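Local coordinates for protein S.cerevisiae chromosome XVI reading frame ORF YPL253c (Saccharomyces cerevisiae, PDB 2O0A) that recruits the minus end-directed motor KAR3 to microtubules, cross-links anti-parallel microtubules as a heterodimer with it, and has a kinesin-like motor homology domain lacking a nucleotide-binding site, at residues 26-38 with 263-276. Residues are numbered along the deposited sequence; the frame is centred on the assembly and turned at random.
Sequences MRCYAYVMEQNLP and KSFFLLNLNDSKNV. With EDO (1,2-ethanediol), chain B.
Tyr29 and Phe265 stack on neighbouring parallel strands, 27-32 and 265-270, in the central sheet of the kinesin-like motor homology domain. Their rings form an offset pair with planes 8° apart and centroids separated by 4.4 Å; CG of Phe265 lies anti to its backbone N (chi1 -173°), which brings CZ of Phe265 over one face of the Tyr29 ring. Six backbone hydrogen bonds, with donors taken alternately from the two segments, run from Phe266 N to Arg27 O through to Met33 N, just past its strand, to Leu270 O. On the other edge of 27-32, Cys28 bonds to Asn62 (its N to OD1), Ala30 to Arg63 and Ile65, and Val32 to Ile65 and His67. With an alanine at Tyr29, the Phe265 ring would probably lose its stacking partner, leaving a gap beside the face that Tyr29 had covered. At the N-terminal end, water 1 accepts from Arg27 N and NH1 and donates to Ser264 O (2.7 Å), while Glu21 OE2 forms salt bridges with Arg27 NH2 and Lys263 NZ, probably offsetting the repulsion between these like charges. Asn269 ND2 donates to Leu99 O, and Tyr31 OH is hydrogen-bonded to Val70 O. A 1,2-ethanediol, probably from the crystallisation liquor, places C1 over one face of the Tyr31 ring and donates from O1 to Asn269 OD1 at 3.0 Å.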
loop_
_atom_site.group_PDB
_atom_site.type_symbol
_atom_site.label_atom_id
_atom_site.label_comp_id
_atom_site.label_asym_id
_atom_site.label_seq_id
_atom_site.Cartn_x
_atom_site.Cartn_y
_atom_site.Cartn_z
ATOM N N MET A 26 8.416 11.478 0.843
ATOM C CA MET A 26 7.278 10.654 0.436
ATOM C C MET A 26 7.749 9.203 0.322
ATOM O O MET A 26 8.654 8.893 -0.465
ATOM C CB MET A 26 6.688 11.144 -0.892
ATOM C CG MET A 26 5.577 10.262 -1.433
ATOM S SD MET A 26 4.189 10.141 -0.284
ATOM C CE MET A 26 3.498 11.776 -0.429
ATOM N N ARG A 27 7.139 8.319 1.115
ATOM C CA ARG A 27 7.561 6.922 1.178
ATOM C C ARG A 27 7.282 6.196 -0.128
ATOM O O ARG A 27 6.160 6.215 -0.642
ATOM C CB ARG A 27 6.839 6.206 2.324
ATOM C CG ARG A 27 7.386 6.527 3.681
ATOM C CD ARG A 27 6.467 6.010 4.781
ATOM N NE ARG A 27 7.027 6.325 6.091
ATOM C CZ ARG A 27 6.894 7.499 6.701
ATOM N NH1 ARG A 27 6.237 8.496 6.117
ATOM N NH2 ARG A 27 7.433 7.685 7.894
ATOM N N CYS A 28 8.330 5.570 -0.667
ATOM C CA CYS A 28 8.237 4.788 -1.903
ATOM C C CYS A 28 9.216 3.626 -1.818
ATOM O O CYS A 28 10.437 3.807 -1.728
ATOM C CB CYS A 28 8.499 5.665 -3.119
ATOM S SG CYS A 28 8.196 4.849 -4.694
ATOM N N TYR A 29 8.657 2.420 -1.784
ATOM C CA TYR A 29 9.421 1.206 -1.591
ATOM C C TYR A 29 9.268 0.314 -2.794
ATOM O O TYR A 29 8.188 0.256 -3.359
ATOM C CB TYR A 29 8.878 0.476 -0.364
ATOM C CG TYR A 29 9.257 1.154 0.937
ATOM C CD1 TYR A 29 10.242 0.601 1.739
ATOM C CD2 TYR A 29 8.628 2.342 1.364
ATOM C CE1 TYR A 29 10.607 1.201 2.943
ATOM C CE2 TYR A 29 8.990 2.950 2.568
ATOM C CZ TYR A 29 9.972 2.373 3.338
ATOM O OH TYR A 29 10.342 2.957 4.534
ATOM N N ALA A 30 10.345 -0.367 -3.188
ATOM C CA ALA A 30 10.271 -1.344 -4.276
ATOM C C ALA A 30 10.321 -2.739 -3.689
ATOM O O ALA A 30 11.212 -3.050 -2.894
ATOM C CB ALA A 30 11.437 -1.140 -5.252
ATOM N N TYR A 31 9.366 -3.581 -4.065
ATOM C CA TYR A 31 9.306 -4.954 -3.599
ATOM C C TYR A 31 9.504 -5.794 -4.855
ATOM O O TYR A 31 8.631 -5.839 -5.720
ATOM C CB TYR A 31 7.935 -5.174 -2.956
ATOM C CG TYR A 31 7.734 -6.423 -2.132
ATOM C CD1 TYR A 31 8.807 -7.209 -1.688
ATOM C CD2 TYR A 31 6.452 -6.791 -1.734
ATOM C CE1 TYR A 31 8.588 -8.348 -0.914
ATOM C CE2 TYR A 31 6.226 -7.904 -0.960
ATOM C CZ TYR A 31 7.292 -8.680 -0.543
ATOM O OH TYR A 31 7.015 -9.797 0.212
ATOM N N VAL A 32 10.655 -6.445 -4.963
ATOM C CA VAL A 32 11.121 -6.889 -6.282
ATOM C C VAL A 32 11.316 -8.393 -6.373
ATOM O O VAL A 32 11.772 -9.018 -5.409
ATOM C CB VAL A 32 12.434 -6.155 -6.702
ATOM C CG1 VAL A 32 12.272 -4.634 -6.661
ATOM C CG2 VAL A 32 13.632 -6.619 -5.870
ATOM N N MET A 33 10.969 -8.967 -7.528
ATOM C CA MET A 33 11.273 -10.366 -7.826
ATOM C C MET A 33 12.436 -10.408 -8.825
ATOM O O MET A 33 12.208 -10.474 -10.034
ATOM C CB MET A 33 10.043 -11.094 -8.378
ATOM C CG MET A 33 9.026 -11.415 -7.316
ATOM S SD MET A 33 9.549 -12.831 -6.345
ATOM C CE MET A 33 8.428 -14.077 -6.971
ATOM N N GLU A 34 13.664 -10.316 -8.295
ATOM C CA GLU A 34 14.874 -10.136 -9.099
ATOM C C GLU A 34 14.993 -11.217 -10.179
ATOM O O GLU A 34 15.399 -10.934 -11.311
ATOM C CB GLU A 34 16.141 -10.109 -8.217
ATOM C CG GLU A 34 17.429 -9.978 -9.041
ATOM C CD GLU A 34 18.681 -9.760 -8.230
ATOM O OE1 GLU A 34 18.605 -9.415 -7.036
ATOM O OE2 GLU A 34 19.763 -9.913 -8.822
ATOM N N GLN A 35 14.624 -12.442 -9.834
ATOM C CA GLN A 35 14.794 -13.570 -10.749
ATOM C C GLN A 35 13.888 -13.466 -11.978
ATOM O O GLN A 35 14.153 -14.098 -13.009
ATOM C CB GLN A 35 14.610 -14.898 -10.001
ATOM C CG GLN A 35 13.164 -15.285 -9.742
ATOM C CD GLN A 35 12.508 -14.550 -8.570
ATOM O OE1 GLN A 35 13.123 -13.731 -7.876
ATOM N NE2 GLN A 35 11.231 -14.839 -8.360
ATOM N N ASN A 36 12.828 -12.662 -11.874
ATOM C CA ASN A 36 11.911 -12.444 -13.002
ATOM C C ASN A 36 12.043 -11.072 -13.655
ATOM O O ASN A 36 11.201 -10.671 -14.467
ATOM C CB ASN A 36 10.463 -12.726 -12.587
ATOM C CG ASN A 36 10.251 -14.171 -12.197
ATOM O OD1 ASN A 36 11.101 -15.043 -12.462
ATOM N ND2 ASN A 36 9.116 -14.445 -11.568
ATOM N N LEU A 37 13.114 -10.372 -13.310
ATOM C CA LEU A 37 13.403 -9.062 -13.862
ATOM C C LEU A 37 14.636 -9.148 -14.765
ATOM O O LEU A 37 15.370 -10.143 -14.717
ATOM C CB LEU A 37 13.594 -8.036 -12.732
ATOM C CG LEU A 37 12.304 -7.655 -11.992
ATOM C CD1 LEU A 37 12.636 -6.822 -10.750
ATOM C CD2 LEU A 37 11.354 -6.890 -12.937
ATOM N N PRO A 38 14.845 -8.140 -15.622
ATOM C CA PRO A 38 15.987 -8.209 -16.542
ATOM C C PRO A 38 17.338 -8.343 -15.845
ATOM O O PRO A 38 17.558 -7.768 -14.779
ATOM C CB PRO A 38 15.879 -6.894 -17.311
ATOM C CG PRO A 38 14.412 -6.606 -17.304
ATOM C CD PRO A 38 14.047 -6.929 -15.877
ATOM N N LYS A 263 -1.348 10.174 5.581
ATOM C CA LYS A 263 0.038 9.753 5.447
ATOM C C LYS A 263 0.076 8.647 4.405
ATOM O O LYS A 263 -0.778 7.773 4.415
ATOM C CB LYS A 263 0.595 9.197 6.759
ATOM C CG LYS A 263 0.657 10.179 7.917
ATOM C CD LYS A 263 1.782 11.170 7.725
ATOM C CE LYS A 263 3.130 10.602 8.118
ATOM N NZ LYS A 263 4.211 11.629 7.928
ATOM N N SER A 264 1.073 8.701 3.525
ATOM C CA SER A 264 1.177 7.745 2.406
ATOM C C SER A 264 2.387 6.818 2.450
ATOM O O SER A 264 3.464 7.145 2.959
ATOM C CB SER A 264 1.191 8.475 1.048
ATOM O OG SER A 264 0.019 9.237 0.826
ATOM N N PHE A 265 2.199 5.644 1.860
ATOM C CA PHE A 265 3.280 4.687 1.685
ATOM C C PHE A 265 3.055 4.062 0.319
ATOM O O PHE A 265 2.099 3.296 0.138
ATOM C CB PHE A 265 3.167 3.624 2.793
ATOM C CG PHE A 265 4.311 2.625 2.868
ATOM C CD1 PHE A 265 5.076 2.533 4.038
ATOM C CD2 PHE A 265 4.563 1.705 1.830
ATOM C CE1 PHE A 265 6.099 1.579 4.176
ATOM C CE2 PHE A 265 5.597 0.760 1.954
ATOM C CZ PHE A 265 6.361 0.696 3.135
ATOM N N PHE A 266 3.919 4.377 -0.650
ATOM C CA PHE A 266 3.797 3.762 -1.977
ATOM C C PHE A 266 4.637 2.502 -2.033
ATOM O O PHE A 266 5.798 2.500 -1.630
ATOM C CB PHE A 266 4.238 4.745 -3.068
ATOM C CG PHE A 266 3.249 5.850 -3.321
ATOM C CD1 PHE A 266 2.305 5.732 -4.342
ATOM C CD2 PHE A 266 3.236 7.000 -2.519
ATOM C CE1 PHE A 266 1.381 6.770 -4.577
ATOM C CE2 PHE A 266 2.305 8.033 -2.756
ATOM C CZ PHE A 266 1.390 7.912 -3.779
ATOM N N LEU A 267 4.036 1.439 -2.557
ATOM C CA LEU A 267 4.685 0.154 -2.695
ATOM C C LEU A 267 4.650 -0.239 -4.174
ATOM O O LEU A 267 3.572 -0.372 -4.756
ATOM C CB LEU A 267 3.967 -0.905 -1.840
ATOM C CG LEU A 267 4.608 -2.292 -1.888
ATOM C CD1 LEU A 267 6.041 -2.287 -1.337
ATOM C CD2 LEU A 267 3.739 -3.333 -1.141
ATOM N N LEU A 268 5.826 -0.374 -4.779
ATOM C CA LEU A 268 5.901 -0.737 -6.194
ATOM C C LEU A 268 6.354 -2.174 -6.307
ATOM O O LEU A 268 7.465 -2.515 -5.925
ATOM C CB LEU A 268 6.813 0.224 -6.969
ATOM C CG LEU A 268 6.052 1.498 -7.394
ATOM C CD1 LEU A 268 5.629 2.359 -6.204
ATOM C CD2 LEU A 268 6.890 2.327 -8.330
ATOM N N ASN A 269 5.464 -3.023 -6.802
ATOM C CA ASN A 269 5.748 -4.453 -6.905
ATOM C C ASN A 269 6.297 -4.751 -8.285
ATOM O O ASN A 269 5.559 -4.704 -9.273
ATOM C CB ASN A 269 4.491 -5.281 -6.620
ATOM C CG ASN A 269 3.985 -5.082 -5.208
ATOM O OD1 ASN A 269 4.514 -5.668 -4.252
ATOM N ND2 ASN A 269 2.946 -4.250 -5.059
ATOM N N LEU A 270 7.589 -5.063 -8.341
ATOM C CA LEU A 270 8.288 -5.211 -9.615
ATOM C C LEU A 270 8.587 -6.680 -9.855
ATOM O O LEU A 270 9.453 -7.266 -9.215
ATOM C CB LEU A 270 9.573 -4.370 -9.631
ATOM C CG LEU A 270 9.531 -2.890 -9.223
ATOM C CD1 LEU A 270 10.915 -2.286 -9.374
ATOM C CD2 LEU A 270 8.492 -2.075 -10.022
ATOM N N ASN A 271 7.845 -7.280 -10.777
ATOM C CA ASN A 271 7.981 -8.705 -11.038
ATOM C C ASN A 271 7.737 -9.009 -12.502
ATOM O O ASN A 271 7.442 -10.142 -12.865
ATOM C CB ASN A 271 6.986 -9.481 -10.170
ATOM C CG ASN A 271 5.553 -9.317 -10.640
ATOM O OD1 ASN A 271 5.209 -8.329 -11.301
ATOM N ND2 ASN A 271 4.710 -10.295 -10.320
ATOM N N ASP A 272 7.870 -7.981 -13.330
ATOM C CA ASP A 272 7.364 -7.999 -14.693
ATOM C C ASP A 272 8.318 -7.202 -15.582
ATOM O O ASP A 272 8.292 -5.970 -15.599
ATOM C CB ASP A 272 5.979 -7.350 -14.666
ATOM C CG ASP A 272 5.237 -7.456 -15.971
ATOM O OD1 ASP A 272 5.638 -8.242 -16.860
ATOM O OD2 ASP A 272 4.220 -6.738 -16.092
ATOM N N SER A 273 9.161 -7.901 -16.338
ATOM C CA SER A 273 10.149 -7.208 -17.155
ATOM C C SER A 273 9.584 -6.183 -18.141
ATOM O O SER A 273 10.135 -5.098 -18.289
ATOM C CB SER A 273 11.034 -8.214 -17.882
ATOM O OG SER A 273 11.860 -8.867 -16.942
ATOM N N LYS A 274 8.481 -6.516 -18.805
ATOM C CA LYS A 274 7.947 -5.625 -19.842
ATOM C C LYS A 274 7.475 -4.283 -19.281
ATOM O O LYS A 274 7.562 -3.271 -19.952
ATOM C CB LYS A 274 6.864 -6.307 -20.684
ATOM C CG LYS A 274 5.582 -6.627 -19.960
ATOM C CD LYS A 274 4.548 -7.130 -20.953
ATOM C CE LYS A 274 3.143 -6.864 -20.462
ATOM N NZ LYS A 274 2.179 -6.759 -21.599
ATOM N N ASN A 275 7.056 -4.280 -18.017
ATOM C CA ASN A 275 6.524 -3.070 -17.394
ATOM C C ASN A 275 7.447 -2.349 -16.413
ATOM O O ASN A 275 7.108 -1.272 -15.925
ATOM C CB ASN A 275 5.174 -3.370 -16.731
ATOM C CG ASN A 275 4.126 -3.823 -17.733
ATOM O OD1 ASN A 275 3.347 -4.735 -17.464
ATOM N ND2 ASN A 275 4.114 -3.190 -18.902
ATOM N N VAL A 276 8.624 -2.909 -16.152
ATOM C CA VAL A 276 9.479 -2.371 -15.102
ATOM C C VAL A 276 9.935 -0.922 -15.348
ATOM O O VAL A 276 9.951 -0.125 -14.423
ATOM C CB VAL A 276 10.658 -3.320 -14.765
ATOM C CG1 VAL A 276 11.736 -3.297 -15.860
ATOM C CG2 VAL A 276 11.252 -2.986 -13.389
HETATM C C1 EDO B . 6.517 -8.393 -4.997
HETATM O O1 EDO B . 5.183 -8.565 -4.522
HETATM C C2 EDO B . 6.547 -8.694 -6.500
HETATM O O2 EDO B . 5.435 -9.549 -6.827
HETATM O O HOH W 1 5.287 9.081 3.329
HETATM O O HOH W 2 9.307 -10.652 -16.391
#